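Long-range contact in beta-glucuronidase (uncultured Clostridium sp., PDB 6U7J), which hydrolyses beta-D-glucuronides, probably including oestrogen conjugates, as a family 2 glycosidase of a gut microbe: residues 20-28 and 79-89. Residues are numbered along the deposited sequence; the frame is centred on the assembly and turned at random.
Sequences QIKELNGIW and YERKFAVPRLW. Unlike the reference sequence in segment 20-28: Ile-21 (reference Met).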
ATOM      1  N   GLN B  20     -45.874 -17.578  -8.173  1.00 33.72           N
ATOM      2  CA  GLN B  20     -44.834 -17.019  -9.021  1.00 36.70           C
ATOM      3  C   GLN B  20     -44.287 -15.734  -8.400  1.00 36.99           C
ATOM      4  O   GLN B  20     -44.975 -15.075  -7.614  1.00 35.14           O
ATOM      5  CB  GLN B  20     -45.330 -16.751 -10.447  1.00 38.58           C
ATOM      6  CG  GLN B  20     -44.189 -16.630 -11.440  1.00 41.85           C
ATOM      7  CD  GLN B  20     -44.650 -16.434 -12.871  1.00 49.43           C
ATOM      8  OE1 GLN B  20     -45.740 -15.896 -13.140  1.00 46.81           O
ATOM      9  NE2 GLN B  20     -43.812 -16.873 -13.808  1.00 47.55           N
ATOM     10  N   ILE B  21     -43.044 -15.415  -8.754  1.00 36.33           N
ATOM     11  CA  ILE B  21     -42.309 -14.294  -8.207  1.00 36.53           C
ATOM     12  C   ILE B  21     -41.894 -13.375  -9.354  1.00 36.80           C
ATOM     13  O   ILE B  21     -41.431 -13.847 -10.399  1.00 36.81           O
ATOM     14  CB  ILE B  21     -41.042 -14.741  -7.435  1.00 39.94           C
ATOM     15  CG1 ILE B  21     -41.408 -15.642  -6.237  1.00 37.55           C
ATOM     16  CG2 ILE B  21     -40.183 -13.539  -7.035  1.00 40.03           C
ATOM     17  CD1 ILE B  21     -40.190 -16.406  -5.678  1.00 37.30           C
ATOM     18  N   LYS B  22     -42.030 -12.067  -9.147  1.00 34.96           N
ATOM     19  CA  LYS B  22     -41.498 -11.089 -10.061  1.00 35.69           C
ATOM     20  C   LYS B  22     -40.547 -10.172  -9.291  1.00 34.90           C
ATOM     21  O   LYS B  22     -40.941  -9.529  -8.315  1.00 33.76           O
ATOM     22  CB  LYS B  22     -42.600 -10.264 -10.712  1.00 36.44           C
ATOM     23  CG  LYS B  22     -42.055  -9.103 -11.461  1.00 41.87           C
ATOM     24  CD  LYS B  22     -42.492  -9.151 -12.896  1.00 49.56           C
ATOM     25  CE  LYS B  22     -43.981  -8.858 -13.003  1.00 47.85           C
ATOM     26  NZ  LYS B  22     -44.220  -8.004 -14.185  1.00 51.67           N
ATOM     27  N   GLU B  23     -39.291 -10.118  -9.731  1.00 34.50           N
ATOM     28  CA  GLU B  23     -38.272  -9.298  -9.125  1.00 36.87           C
ATOM     29  C   GLU B  23     -38.386  -7.853  -9.598  1.00 36.94           C
ATOM     30  O   GLU B  23     -38.443  -7.586 -10.797  1.00 38.11           O
ATOM     31  CB  GLU B  23     -36.869  -9.834  -9.474  1.00 36.75           C
ATOM     32  CG  GLU B  23     -36.700 -11.320  -9.245  1.00 44.39           C
ATOM     33  CD  GLU B  23     -36.378 -11.626  -7.795  1.00 51.18           C
ATOM     34  OE1 GLU B  23     -35.636 -10.836  -7.185  1.00 58.93           O
ATOM     35  OE2 GLU B  23     -36.845 -12.650  -7.264  1.00 59.90           O
ATOM     36  N   LEU B  24     -38.365  -6.914  -8.650  1.00 30.91           N
ATOM     37  CA  LEU B  24     -38.386  -5.504  -8.973  1.00 34.18           C
ATOM     38  C   LEU B  24     -37.085  -4.808  -8.578  1.00 32.93           C
ATOM     39  O   LEU B  24     -37.112  -3.814  -7.846  1.00 32.81           O
ATOM     40  CB  LEU B  24     -39.573  -4.808  -8.282  1.00 30.97           C
ATOM     41  CG  LEU B  24     -40.925  -5.464  -8.566  1.00 38.53           C
ATOM     42  CD1 LEU B  24     -42.007  -4.747  -7.792  1.00 35.61           C
ATOM     43  CD2 LEU B  24     -41.207  -5.450 -10.059  1.00 30.58           C
ATOM     44  N   ASN B  25     -35.948  -5.297  -9.048  1.00 30.81           N
ATOM     45  CA  ASN B  25     -34.651  -4.749  -8.674  1.00 34.01           C
ATOM     46  C   ASN B  25     -34.165  -3.826  -9.804  1.00 35.74           C
ATOM     47  O   ASN B  25     -34.943  -2.961 -10.212  1.00 38.93           O
ATOM     48  CB  ASN B  25     -33.713  -5.892  -8.300  1.00 32.00           C
ATOM     49  CG  ASN B  25     -34.260  -6.718  -7.157  1.00 33.17           C
ATOM     50  OD1 ASN B  25     -34.800  -6.182  -6.187  1.00 33.21           O
ATOM     51  ND2 ASN B  25     -34.152  -8.023  -7.278  1.00 37.37           N
ATOM     52  N   GLY B  26     -32.939  -3.945 -10.295  1.00 33.75           N
ATOM     53  CA  GLY B  26     -32.535  -3.095 -11.395  1.00 32.05           C
ATOM     54  C   GLY B  26     -32.244  -1.670 -10.945  1.00 34.49           C
ATOM     55  O   GLY B  26     -31.794  -1.417  -9.825  1.00 31.61           O
ATOM     56  N   ILE B  27     -32.513  -0.724 -11.836  1.00 32.72           N
ATOM     57  CA  ILE B  27     -32.199   0.678 -11.598  1.00 28.12           C
ATOM     58  C   ILE B  27     -33.508   1.408 -11.313  1.00 32.50           C
ATOM     59  O   ILE B  27     -34.450   1.329 -12.109  1.00 28.69           O
ATOM     60  CB  ILE B  27     -31.468   1.293 -12.801  1.00 31.27           C
ATOM     61  CG1 ILE B  27     -30.243   0.451 -13.171  1.00 35.03           C
ATOM     62  CG2 ILE B  27     -31.101   2.711 -12.516  1.00 34.28           C
ATOM     63  CD1 ILE B  27     -29.292   0.201 -12.032  1.00 30.14           C
ATOM     64  N   TRP B  28     -33.578   2.090 -10.171  1.00 29.89           N
ATOM     65  CA  TRP B  28     -34.716   2.919  -9.794  1.00 26.12           C
ATOM     66  C   TRP B  28     -34.353   4.392  -9.930  1.00 31.50           C
ATOM     67  O   TRP B  28     -33.180   4.760 -10.035  1.00 31.66           O
ATOM     68  CB  TRP B  28     -35.140   2.659  -8.343  1.00 29.25           C
ATOM     69  CG  TRP B  28     -35.646   1.282  -8.014  1.00 29.53           C
ATOM     70  CD1 TRP B  28     -35.147   0.087  -8.446  1.00 29.81           C
ATOM     71  CD2 TRP B  28     -36.751   0.974  -7.153  1.00 27.19           C
ATOM     72  NE1 TRP B  28     -35.880  -0.953  -7.901  1.00 30.85           N
ATOM     73  CE2 TRP B  28     -36.866  -0.431  -7.104  1.00 26.84           C
ATOM     74  CE3 TRP B  28     -37.652   1.756  -6.417  1.00 26.21           C
ATOM     75  CZ2 TRP B  28     -37.851  -1.075  -6.357  1.00 29.49           C
ATOM     76  CZ3 TRP B  28     -38.620   1.120  -5.674  1.00 33.55           C
ATOM     77  CH2 TRP B  28     -38.713  -0.287  -5.645  1.00 31.62           C
ATOM     78  N   TYR B  79     -37.232   6.714  -3.433  1.00 27.49           N
ATOM     79  CA  TYR B  79     -37.031   5.819  -4.559  1.00 30.86           C
ATOM     80  C   TYR B  79     -38.335   5.682  -5.330  1.00 29.98           C
ATOM     81  O   TYR B  79     -39.423   5.724  -4.742  1.00 32.89           O
ATOM     82  CB  TYR B  79     -36.632   4.422  -4.105  1.00 30.72           C
ATOM     83  CG  TYR B  79     -35.239   4.216  -3.540  1.00 28.69           C
ATOM     84  CD1 TYR B  79     -34.289   3.500  -4.259  1.00 28.17           C
ATOM     85  CD2 TYR B  79     -34.894   4.673  -2.271  1.00 27.27           C
ATOM     86  CE1 TYR B  79     -33.024   3.269  -3.753  1.00 26.42           C
ATOM     87  CE2 TYR B  79     -33.621   4.434  -1.747  1.00 27.65           C
ATOM     88  CZ  TYR B  79     -32.693   3.737  -2.503  1.00 27.60           C
ATOM     89  OH  TYR B  79     -31.427   3.482  -2.019  1.00 28.20           O
ATOM     90  N   GLU B  80     -38.227   5.435  -6.632  1.00 29.49           N
ATOM     91  CA  GLU B  80     -39.426   5.197  -7.421  1.00 31.03           C
ATOM     92  C   GLU B  80     -39.106   4.315  -8.613  1.00 30.63           C
ATOM     93  O   GLU B  80     -38.040   4.451  -9.222  1.00 28.77           O
ATOM     94  CB  GLU B  80     -40.029   6.516  -7.914  1.00 30.09           C
ATOM     95  CG  GLU B  80     -41.286   6.354  -8.715  1.00 31.93           C
ATOM     96  CD  GLU B  80     -42.010   7.673  -8.850  1.00 37.86           C
ATOM     97  OE1 GLU B  80     -42.860   7.964  -7.981  1.00 39.23           O
ATOM     98  OE2 GLU B  80     -41.694   8.434  -9.795  1.00 39.86           O
ATOM     99  N   ARG B  81     -40.034   3.415  -8.938  1.00 25.44           N
ATOM    100  CA  ARG B  81     -39.978   2.700 -10.205  1.00 26.39           C
ATOM    101  C   ARG B  81     -41.389   2.285 -10.604  1.00 31.23           C
ATOM    102  O   ARG B  81     -42.348   2.437  -9.845  1.00 32.47           O
ATOM    103  CB  ARG B  81     -39.039   1.487 -10.133  1.00 28.66           C
ATOM    104  CG  ARG B  81     -39.567   0.316  -9.321  1.00 30.13           C
ATOM    105  CD  ARG B  81     -38.844  -0.969  -9.670  1.00 28.74           C
ATOM    106  NE  ARG B  81     -39.354  -1.540 -10.916  1.00 37.79           N
ATOM    107  CZ  ARG B  81     -38.743  -2.486 -11.622  1.00 35.96           C
ATOM    108  NH1 ARG B  81     -37.574  -2.989 -11.229  1.00 36.35           N
ATOM    109  NH2 ARG B  81     -39.299  -2.923 -12.733  1.00 33.02           N
ATOM    110  N   LYS B  82     -41.504   1.764 -11.819  1.00 29.56           N
ATOM    111  CA  LYS B  82     -42.754   1.235 -12.331  1.00 33.01           C
ATOM    112  C   LYS B  82     -42.690  -0.288 -12.427  1.00 37.10           C
ATOM    113  O   LYS B  82     -41.615  -0.865 -12.616  1.00 39.40           O
ATOM    114  CB  LYS B  82     -43.069   1.867 -13.689  1.00 35.74           C
ATOM    115  CG  LYS B  82     -43.658   3.275 -13.491  1.00 44.85           C
ATOM    116  CD  LYS B  82     -43.584   4.158 -14.715  1.00 54.33           C
ATOM    117  CE  LYS B  82     -43.920   5.613 -14.350  1.00 60.24           C
ATOM    118  NZ  LYS B  82     -42.818   6.306 -13.598  1.00 60.70           N
ATOM    119  N   PHE B  83     -43.842  -0.939 -12.247  1.00 35.06           N
ATOM    120  CA  PHE B  83     -43.945  -2.384 -12.412  1.00 35.19           C
ATOM    121  C   PHE B  83     -45.273  -2.741 -13.065  1.00 34.88           C
ATOM    122  O   PHE B  83     -46.217  -1.950 -13.087  1.00 37.88           O
ATOM    123  CB  PHE B  83     -43.760  -3.145 -11.079  1.00 31.35           C
ATOM    124  CG  PHE B  83     -44.903  -3.016 -10.105  1.00 39.39           C
ATOM    125  CD1 PHE B  83     -44.921  -2.002  -9.164  1.00 34.64           C
ATOM    126  CD2 PHE B  83     -45.935  -3.954 -10.087  1.00 36.92           C
ATOM    127  CE1 PHE B  83     -45.952  -1.909  -8.246  1.00 33.78           C
ATOM    128  CE2 PHE B  83     -46.969  -3.851  -9.179  1.00 35.65           C
ATOM    129  CZ  PHE B  83     -46.972  -2.834  -8.251  1.00 33.96           C
ATOM    130  N   ALA B  84     -45.329  -3.949 -13.611  1.00 37.10           N
ATOM    131  CA  ALA B  84     -46.482  -4.412 -14.370  1.00 39.92           C
ATOM    132  C   ALA B  84     -47.120  -5.612 -13.691  1.00 38.96           C
ATOM    133  O   ALA B  84     -46.415  -6.503 -13.198  1.00 39.14           O
ATOM    134  CB  ALA B  84     -46.080  -4.784 -15.797  1.00 33.58           C
ATOM    135  N   VAL B  85     -48.447  -5.628 -13.644  1.00 38.11           N
ATOM    136  CA  VAL B  85     -49.207  -6.828 -13.305  1.00 36.18           C
ATOM    137  C   VAL B  85     -49.667  -7.464 -14.612  1.00 38.67           C
ATOM    138  O   VAL B  85     -50.393  -6.811 -15.381  1.00 40.00           O
ATOM    139  CB  VAL B  85     -50.405  -6.524 -12.384  1.00 40.72           C
ATOM    140  CG1 VAL B  85     -51.087  -7.835 -11.956  1.00 38.97           C
ATOM    141  CG2 VAL B  85     -49.969  -5.754 -11.151  1.00 38.27           C
ATOM    142  N   PRO B  86     -49.267  -8.696 -14.906  1.00 36.60           N
ATOM    143  CA  PRO B  86     -49.726  -9.342 -16.135  1.00 39.69           C
ATOM    144  C   PRO B  86     -51.228  -9.627 -16.089  1.00 43.38           C
ATOM    145  O   PRO B  86     -51.815  -9.788 -15.014  1.00 37.15           O
ATOM    146  CB  PRO B  86     -48.922 -10.654 -16.178  1.00 38.78           C
ATOM    147  CG  PRO B  86     -47.914 -10.566 -15.045  1.00 40.30           C
ATOM    148  CD  PRO B  86     -48.476  -9.601 -14.058  1.00 36.94           C
ATOM    149  N   ARG B  87     -51.844  -9.660 -17.281  1.00 40.05           N
ATOM    150  CA  ARG B  87     -53.197 -10.181 -17.411  1.00 44.25           C
ATOM    151  C   ARG B  87     -53.311 -11.561 -16.781  1.00 42.73           C
ATOM    152  O   ARG B  87     -54.281 -11.854 -16.075  1.00 44.08           O
ATOM    153  CB  ARG B  87     -53.603 -10.262 -18.885  1.00 44.46           C
ATOM    154  CG  ARG B  87     -54.209  -8.996 -19.439  1.00 52.12           C
ATOM    155  CD  ARG B  87     -54.804  -9.209 -20.817  1.00 45.06           C
ATOM    156  NE  ARG B  87     -53.831  -9.776 -21.735  1.00 45.91           N
ATOM    157  CZ  ARG B  87     -53.281  -9.103 -22.739  1.00 46.96           C
ATOM    158  NH1 ARG B  87     -53.616  -7.833 -22.956  1.00 38.98           N
ATOM    159  NH2 ARG B  87     -52.403  -9.707 -23.530  1.00 44.71           N
ATOM    160  N   LEU B  88     -52.307 -12.411 -16.997  1.00 43.89           N
ATOM    161  CA  LEU B  88     -52.360 -13.796 -16.542  1.00 46.02           C
ATOM    162  C   LEU B  88     -52.372 -13.951 -15.023  1.00 41.96           C
ATOM    163  O   LEU B  88     -52.565 -15.070 -14.542  1.00 47.93           O
ATOM    164  CB  LEU B  88     -51.195 -14.559 -17.157  1.00 45.92           C
ATOM    165  CG  LEU B  88     -51.306 -14.498 -18.684  1.00 44.11           C
ATOM    166  CD1 LEU B  88     -50.103 -15.081 -19.369  1.00 43.35           C
ATOM    167  CD2 LEU B  88     -52.574 -15.214 -19.137  1.00 51.50           C
ATOM    168  N   TRP B  89     -52.189 -12.879 -14.258  1.00 44.11           N
ATOM    169  CA  TRP B  89     -52.322 -12.907 -12.804  1.00 43.06           C
ATOM    170  C   TRP B  89     -53.686 -12.412 -12.341  1.00 42.01           C
ATOM    171  O   TRP B  89     -53.885 -12.212 -11.139  1.00 39.71           O
ATOM    172  CB  TRP B  89     -51.224 -12.051 -12.146  1.00 39.16           C
ATOM    173  CG  TRP B  89     -49.835 -12.647 -12.171  1.00 39.86           C
ATOM    174  CD1 TRP B  89     -49.383 -13.638 -12.984  1.00 43.02           C
ATOM    175  CD2 TRP B  89     -48.718 -12.270 -11.345  1.00 36.69           C
ATOM    176  NE1 TRP B  89     -48.058 -13.906 -12.721  1.00 40.02           N
ATOM    177  CE2 TRP B  89     -47.629 -13.077 -11.720  1.00 38.73           C
ATOM    178  CE3 TRP B  89     -48.536 -11.319 -10.337  1.00 37.21           C
ATOM    179  CZ2 TRP B  89     -46.371 -12.975 -11.114  1.00 40.00           C
ATOM    180  CZ3 TRP B  89     -47.285 -11.215  -9.738  1.00 39.45           C
ATOM    181  CH2 TRP B  89     -46.221 -12.041 -10.125  1.00 35.42           C
TER
HETATM  182  O   HOH W   1     -42.809  -5.410 -13.887  1.00 37.64           O
HETATM  183  O   HOH W   2     -37.373  -5.508 -13.084  1.00 45.63           O
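The indole of Trp-28 lies against the aliphatic part of Arg-81. CG of Arg-81 sits over the centre of the six-membered ring in a CH-pi contact, 3.5 Å from the centroid, and its CD covers CE2 of Trp-28 at 3.3 Å. The bend at chi3 (-79°) then turns the guanidinium nearly perpendicular to the indole, 83° between planes. Its NE and NH2 both grip the carbonyl O of Lys-82, while NH1 makes a weak bond to Asn-25 O. Leu-24 lies over one guanidinium face, and its CD2 meets CB of Phe-83 at 3.6 Å. This is the tight end, where strands 20-32 and 76-85, an antiparallel pair in the sugar-binding domain, come closest, their segments 122° apart.

Toward Gln-20 the backbones diverge, and longer polar groups bridge the gap with water. Lys-22 NZ reaches Ala-84 O at 2.8 Å, and water 1 links the same nitrogen to Ala-84 N. Trp-89 NE1 bonds in its ring plane to Gln-20 OE1 (3.1 Å), which also accepts from Gln-20 NE2 of the second subunit.

Lys-82 O, weakly Asn-25 O, and water 2 thus accept from the guanidinium, neutral partners that probably help solvate its charge, while the Gln-20 end joins strand 20-32 and the turn after 76-85 to the second subunit.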